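Wnt inhibitor of Dorsal protein (PDB 4KRR) probably acts as a secreted Wnt-family ligand of frizzled receptors, this chain being its N-terminal domain and linker. Local coordinates at residues L165-A178 against N188-S200. Sequence-based numbering, arbitrary orientation.
Sequences LLQMYDDAIQLEGA and NIPLDSLVFMQDS
Ile173 and Gln174 pair in parallel with Val195 and Phe196, just after helix 158-170 has ended. Three backbone hydrogen bonds join the two segments: Ile173 N to Leu194 O, Phe196 N to Ile173 O and Leu175 N to Phe196 O. Packing is tightest around Leu194 and Phe196. Leu194 CD1 sits 3.7 Å from Met168 CB in the helix's last turn; separately, a water donates to Met168 O and accepts from Leu194 N. A chi1 of 66° swings the Phe196 ring toward the neighbouring strand, where Gln174 CB makes a CH-pi contact over one face and Ala172 CB meets the edge; Arg53 and Val56 of helix 53-75 also touch it. A serine in place of Phe196 would probably leave the aliphatic part of Gln174 without its support and open a gap beside Ala172. The Ser193 side is looser and wetter: Ile173 CD1 brushes Ser193 CB at 3.8 Å, and a water joins Asp171 O to Ser193 OG. Gln174 is exposed but well bonded, NE2 reaching Asp199 OD1 at 2.7 Å. Thus backbone bonds and apolar packing hold 188-200 against the helix end and the following strand, while OD1, 8° out of the amide plane, probably fixes the turn of the Gln174 amide.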
loop_
_atom_site.group_PDB
_atom_site.type_symbol
_atom_site.label_atom_id
_atom_site.label_comp_id
_atom_site.label_asym_id
_atom_site.label_seq_id
_atom_site.Cartn_x
_atom_site.Cartn_y
_atom_site.Cartn_z
ATOM N N LEU A 165 2.431 3.128 7.603
ATOM C CA LEU A 165 1.025 3.469 7.410
ATOM C C LEU A 165 0.297 3.596 8.745
ATOM O O LEU A 165 -0.593 4.433 8.895
ATOM C CB LEU A 165 0.336 2.443 6.510
ATOM C CG LEU A 165 0.688 2.522 5.023
ATOM C CD1 LEU A 165 0.066 1.363 4.265
ATOM C CD2 LEU A 165 0.233 3.851 4.435
ATOM N N LEU A 166 0.682 2.765 9.711
ATOM C CA LEU A 166 0.136 2.859 11.062
ATOM C C LEU A 166 0.483 4.215 11.670
ATOM O O LEU A 166 -0.348 4.844 12.325
ATOM C CB LEU A 166 0.667 1.730 11.951
ATOM C CG LEU A 166 0.102 1.709 13.375
ATOM C CD1 LEU A 166 -1.417 1.595 13.333
ATOM C CD2 LEU A 166 0.704 0.581 14.207
ATOM N N GLN A 167 1.714 4.658 11.439
ATOM C CA GLN A 167 2.166 5.962 11.912
ATOM C C GLN A 167 1.370 7.080 11.241
ATOM O O GLN A 167 0.905 8.008 11.902
ATOM C CB GLN A 167 3.662 6.141 11.644
ATOM C CG GLN A 167 4.254 7.416 12.227
ATOM C CD GLN A 167 4.218 7.437 13.743
ATOM O OE1 GLN A 167 4.634 6.482 14.401
ATOM N NE2 GLN A 167 3.713 8.529 14.308
ATOM N N MET A 168 1.214 6.982 9.924
ATOM C CA MET A 168 0.441 7.964 9.172
ATOM C C MET A 168 -1.027 7.952 9.586
ATOM O O MET A 168 -1.689 8.992 9.594
ATOM C CB MET A 168 0.581 7.724 7.670
ATOM C CG MET A 168 1.753 8.456 7.043
ATOM S SD MET A 168 1.975 8.030 5.307
ATOM C CE MET A 168 2.691 6.402 5.478
ATOM N N TYR A 169 -1.527 6.768 9.926
ATOM C CA TYR A 169 -2.860 6.634 10.498
ATOM C C TYR A 169 -2.956 7.403 11.816
ATOM O O TYR A 169 -3.957 8.069 12.080
ATOM C CB TYR A 169 -3.203 5.152 10.694
ATOM C CG TYR A 169 -4.327 4.858 11.668
ATOM C CD1 TYR A 169 -5.658 4.865 11.257
ATOM C CD2 TYR A 169 -4.053 4.538 12.991
ATOM C CE1 TYR A 169 -6.685 4.579 12.151
ATOM C CE2 TYR A 169 -5.067 4.255 13.888
ATOM C CZ TYR A 169 -6.380 4.277 13.466
ATOM O OH TYR A 169 -7.381 3.991 14.370
ATOM N N ASP A 170 -1.907 7.319 12.632
ATOM C CA ASP A 170 -1.876 8.015 13.918
ATOM C C ASP A 170 -1.834 9.529 13.740
ATOM O O ASP A 170 -2.414 10.269 14.533
ATOM C CB ASP A 170 -0.663 7.584 14.749
ATOM C CG ASP A 170 -0.734 6.134 15.196
ATOM O OD1 ASP A 170 -1.845 5.566 15.238
ATOM O OD2 ASP A 170 0.330 5.567 15.517
ATOM N N ASP A 171 -1.139 9.981 12.701
ATOM C CA ASP A 171 -0.916 11.408 12.487
ATOM C C ASP A 171 -1.837 11.990 11.419
ATOM O O ASP A 171 -1.571 13.067 10.884
ATOM C CB ASP A 171 0.542 11.661 12.102
ATOM C CG ASP A 171 1.513 11.251 13.193
ATOM O OD1 ASP A 171 1.167 11.390 14.385
ATOM O OD2 ASP A 171 2.624 10.790 12.856
ATOM N N ALA A 172 -2.916 11.277 11.114
ATOM C CA ALA A 172 -3.850 11.696 10.073
ATOM C C ALA A 172 -4.530 13.022 10.402
ATOM O O ALA A 172 -4.766 13.339 11.570
ATOM C CB ALA A 172 -4.891 10.612 9.831
ATOM N N ILE A 173 -4.846 13.791 9.364
ATOM C CA ILE A 173 -5.483 15.092 9.538
ATOM C C ILE A 173 -6.977 15.015 9.261
ATOM O O ILE A 173 -7.400 14.503 8.222
ATOM C CB ILE A 173 -4.876 16.144 8.594
ATOM C CG1 ILE A 173 -3.356 16.180 8.739
ATOM C CG2 ILE A 173 -5.487 17.520 8.858
ATOM C CD1 ILE A 173 -2.674 17.096 7.748
ATOM N N GLN A 174 -7.777 15.529 10.189
ATOM C CA GLN A 174 -9.218 15.563 9.991
ATOM C C GLN A 174 -9.632 16.823 9.244
ATOM O O GLN A 174 -9.186 17.926 9.562
ATOM C CB GLN A 174 -9.963 15.464 11.321
ATOM C CG GLN A 174 -11.464 15.286 11.154
ATOM C CD GLN A 174 -12.143 14.839 12.431
ATOM O OE1 GLN A 174 -11.525 14.792 13.493
ATOM N NE2 GLN A 174 -13.424 14.502 12.333
ATOM N N LEU A 175 -10.489 16.647 8.245
ATOM C CA LEU A 175 -10.941 17.756 7.418
ATOM C C LEU A 175 -12.376 18.124 7.757
ATOM O O LEU A 175 -13.217 17.251 7.974
ATOM C CB LEU A 175 -10.837 17.390 5.938
ATOM C CG LEU A 175 -9.468 16.921 5.444
ATOM C CD1 LEU A 175 -9.532 16.596 3.960
ATOM C CD2 LEU A 175 -8.403 17.971 5.724
ATOM N N GLU A 176 -12.650 19.421 7.802
ATOM C CA GLU A 176 -13.999 19.905 8.045
ATOM C C GLU A 176 -14.475 20.747 6.865
ATOM O O GLU A 176 -13.757 21.628 6.393
ATOM C CB GLU A 176 -14.047 20.717 9.339
ATOM C CG GLU A 176 -15.436 21.192 9.719
ATOM C CD GLU A 176 -15.450 21.937 11.038
ATOM O OE1 GLU A 176 -14.389 22.010 11.691
ATOM O OE2 GLU A 176 -16.523 22.449 11.422
ATOM N N GLY A 177 -15.682 20.464 6.384
ATOM C CA GLY A 177 -16.235 21.177 5.247
ATOM C C GLY A 177 -15.659 20.710 3.924
ATOM O O GLY A 177 -15.794 21.383 2.902
ATOM N N ALA A 178 -15.011 19.549 3.939
ATOM C CA ALA A 178 -14.405 19.002 2.732
ATOM C C ALA A 178 -15.442 18.332 1.840
ATOM O O ALA A 178 -16.451 17.816 2.321
ATOM C CB ALA A 178 -13.299 18.018 3.088
ATOM N N ASN A 188 -1.120 21.653 -1.296
ATOM C CA ASN A 188 -1.807 22.279 -0.172
ATOM C C ASN A 188 -1.633 21.443 1.090
ATOM O O ASN A 188 -1.064 21.903 2.077
ATOM C CB ASN A 188 -3.290 22.485 -0.483
ATOM C CG ASN A 188 -4.061 23.051 0.695
ATOM O OD1 ASN A 188 -5.080 22.497 1.107
ATOM N ND2 ASN A 188 -3.573 24.155 1.246
ATOM N N ILE A 189 -2.125 20.209 1.049
ATOM C CA ILE A 189 -1.906 19.261 2.135
ATOM C C ILE A 189 -0.693 18.401 1.802
ATOM O O ILE A 189 -0.596 17.874 0.694
ATOM C CB ILE A 189 -3.142 18.366 2.360
ATOM C CG1 ILE A 189 -4.337 19.216 2.793
ATOM C CG2 ILE A 189 -2.852 17.287 3.402
ATOM C CD1 ILE A 189 -5.573 18.411 3.125
ATOM N N PRO A 190 0.247 18.277 2.754
ATOM C CA PRO A 190 1.469 17.487 2.557
ATOM C C PRO A 190 1.179 16.060 2.097
ATOM O O PRO A 190 0.202 15.450 2.535
ATOM C CB PRO A 190 2.122 17.485 3.948
ATOM C CG PRO A 190 1.057 17.966 4.894
ATOM C CD PRO A 190 0.207 18.891 4.091
ATOM N N LEU A 191 2.031 15.544 1.218
ATOM C CA LEU A 191 1.817 14.236 0.611
ATOM C C LEU A 191 2.185 13.084 1.548
ATOM O O LEU A 191 2.012 11.916 1.203
ATOM C CB LEU A 191 2.605 14.126 -0.697
ATOM C CG LEU A 191 1.961 13.309 -1.818
ATOM C CD1 LEU A 191 0.618 13.908 -2.209
ATOM C CD2 LEU A 191 2.887 13.232 -3.022
ATOM N N ASP A 192 2.696 13.414 2.729
ATOM C CA ASP A 192 3.033 12.393 3.716
ATOM C C ASP A 192 2.007 12.371 4.844
ATOM O O ASP A 192 2.233 11.767 5.894
ATOM C CB ASP A 192 4.443 12.611 4.272
ATOM C CG ASP A 192 4.582 13.922 5.019
ATOM O OD1 ASP A 192 3.773 14.839 4.773
ATOM O OD2 ASP A 192 5.506 14.037 5.852
ATOM N N SER A 193 0.877 13.037 4.619
ATOM C CA SER A 193 -0.212 13.055 5.591
ATOM C C SER A 193 -1.492 12.475 5.001
ATOM O O SER A 193 -1.979 12.942 3.972
ATOM C CB SER A 193 -0.472 14.479 6.089
ATOM O OG SER A 193 0.644 14.994 6.793
ATOM N N LEU A 194 -2.030 11.452 5.655
ATOM C CA LEU A 194 -3.337 10.922 5.296
ATOM C C LEU A 194 -4.410 11.855 5.835
ATOM O O LEU A 194 -4.202 12.535 6.843
ATOM C CB LEU A 194 -3.529 9.521 5.880
ATOM C CG LEU A 194 -2.630 8.404 5.349
ATOM C CD1 LEU A 194 -2.751 7.164 6.229
ATOM C CD2 LEU A 194 -2.987 8.075 3.908
ATOM N N VAL A 195 -5.557 11.894 5.167
ATOM C CA VAL A 195 -6.659 12.729 5.623
ATOM C C VAL A 195 -7.940 11.923 5.783
ATOM O O VAL A 195 -8.164 10.946 5.071
ATOM C CB VAL A 195 -6.915 13.921 4.666
ATOM C CG1 VAL A 195 -5.706 14.846 4.628
ATOM C CG2 VAL A 195 -7.267 13.429 3.267
ATOM N N PHE A 196 -8.769 12.332 6.737
ATOM C CA PHE A 196 -10.098 11.757 6.903
ATOM C C PHE A 196 -11.083 12.874 7.214
ATOM O O PHE A 196 -10.678 14.011 7.461
ATOM C CB PHE A 196 -10.117 10.677 7.995
ATOM C CG PHE A 196 -9.848 11.195 9.380
ATOM C CD1 PHE A 196 -8.552 11.447 9.801
ATOM C CD2 PHE A 196 -10.889 11.400 10.270
ATOM C CE1 PHE A 196 -8.303 11.915 11.077
ATOM C CE2 PHE A 196 -10.645 11.865 11.548
ATOM C CZ PHE A 196 -9.353 12.121 11.952
ATOM N N MET A 197 -12.372 12.551 7.201
ATOM C CA MET A 197 -13.405 13.572 7.331
ATOM C C MET A 197 -14.343 13.325 8.509
ATOM O O MET A 197 -14.707 14.255 9.228
ATOM C CB MET A 197 -14.202 13.675 6.027
ATOM C CG MET A 197 -13.353 14.098 4.831
ATOM S SD MET A 197 -14.123 13.795 3.229
ATOM C CE MET A 197 -15.650 14.717 3.398
ATOM N N GLN A 198 -14.724 12.070 8.711
ATOM C CA GLN A 198 -15.728 11.736 9.713
ATOM C C GLN A 198 -15.111 11.258 11.022
ATOM O O GLN A 198 -14.042 10.649 11.032
ATOM C CB GLN A 198 -16.673 10.661 9.172
ATOM C CG GLN A 198 -17.899 10.407 10.037
ATOM C CD GLN A 198 -19.000 11.416 9.790
ATOM O OE1 GLN A 198 -19.922 11.559 10.593
ATOM N NE2 GLN A 198 -18.914 12.120 8.666
ATOM N N ASP A 199 -15.794 11.539 12.126
ATOM C CA ASP A 199 -15.413 10.982 13.414
ATOM C C ASP A 199 -15.650 9.478 13.420
ATOM O O ASP A 199 -16.473 8.963 12.659
ATOM C CB ASP A 199 -16.206 11.635 14.549
ATOM C CG ASP A 199 -15.679 13.007 14.914
ATOM O OD1 ASP A 199 -14.525 13.316 14.550
ATOM O OD2 ASP A 199 -16.412 13.773 15.575
ATOM N N SER A 200 -14.922 8.775 14.278
ATOM C CA SER A 200 -15.105 7.342 14.427
ATOM C C SER A 200 -16.167 7.063 15.482
ATOM O O SER A 200 -16.279 7.798 16.463
ATOM C CB SER A 200 -13.783 6.671 14.809
ATOM O OG SER A 200 -12.826 6.822 13.774
HETATM O O HOH W 1 -0.956 11.158 8.149
HETATM O O HOH W 2 0.077 14.016 9.302
#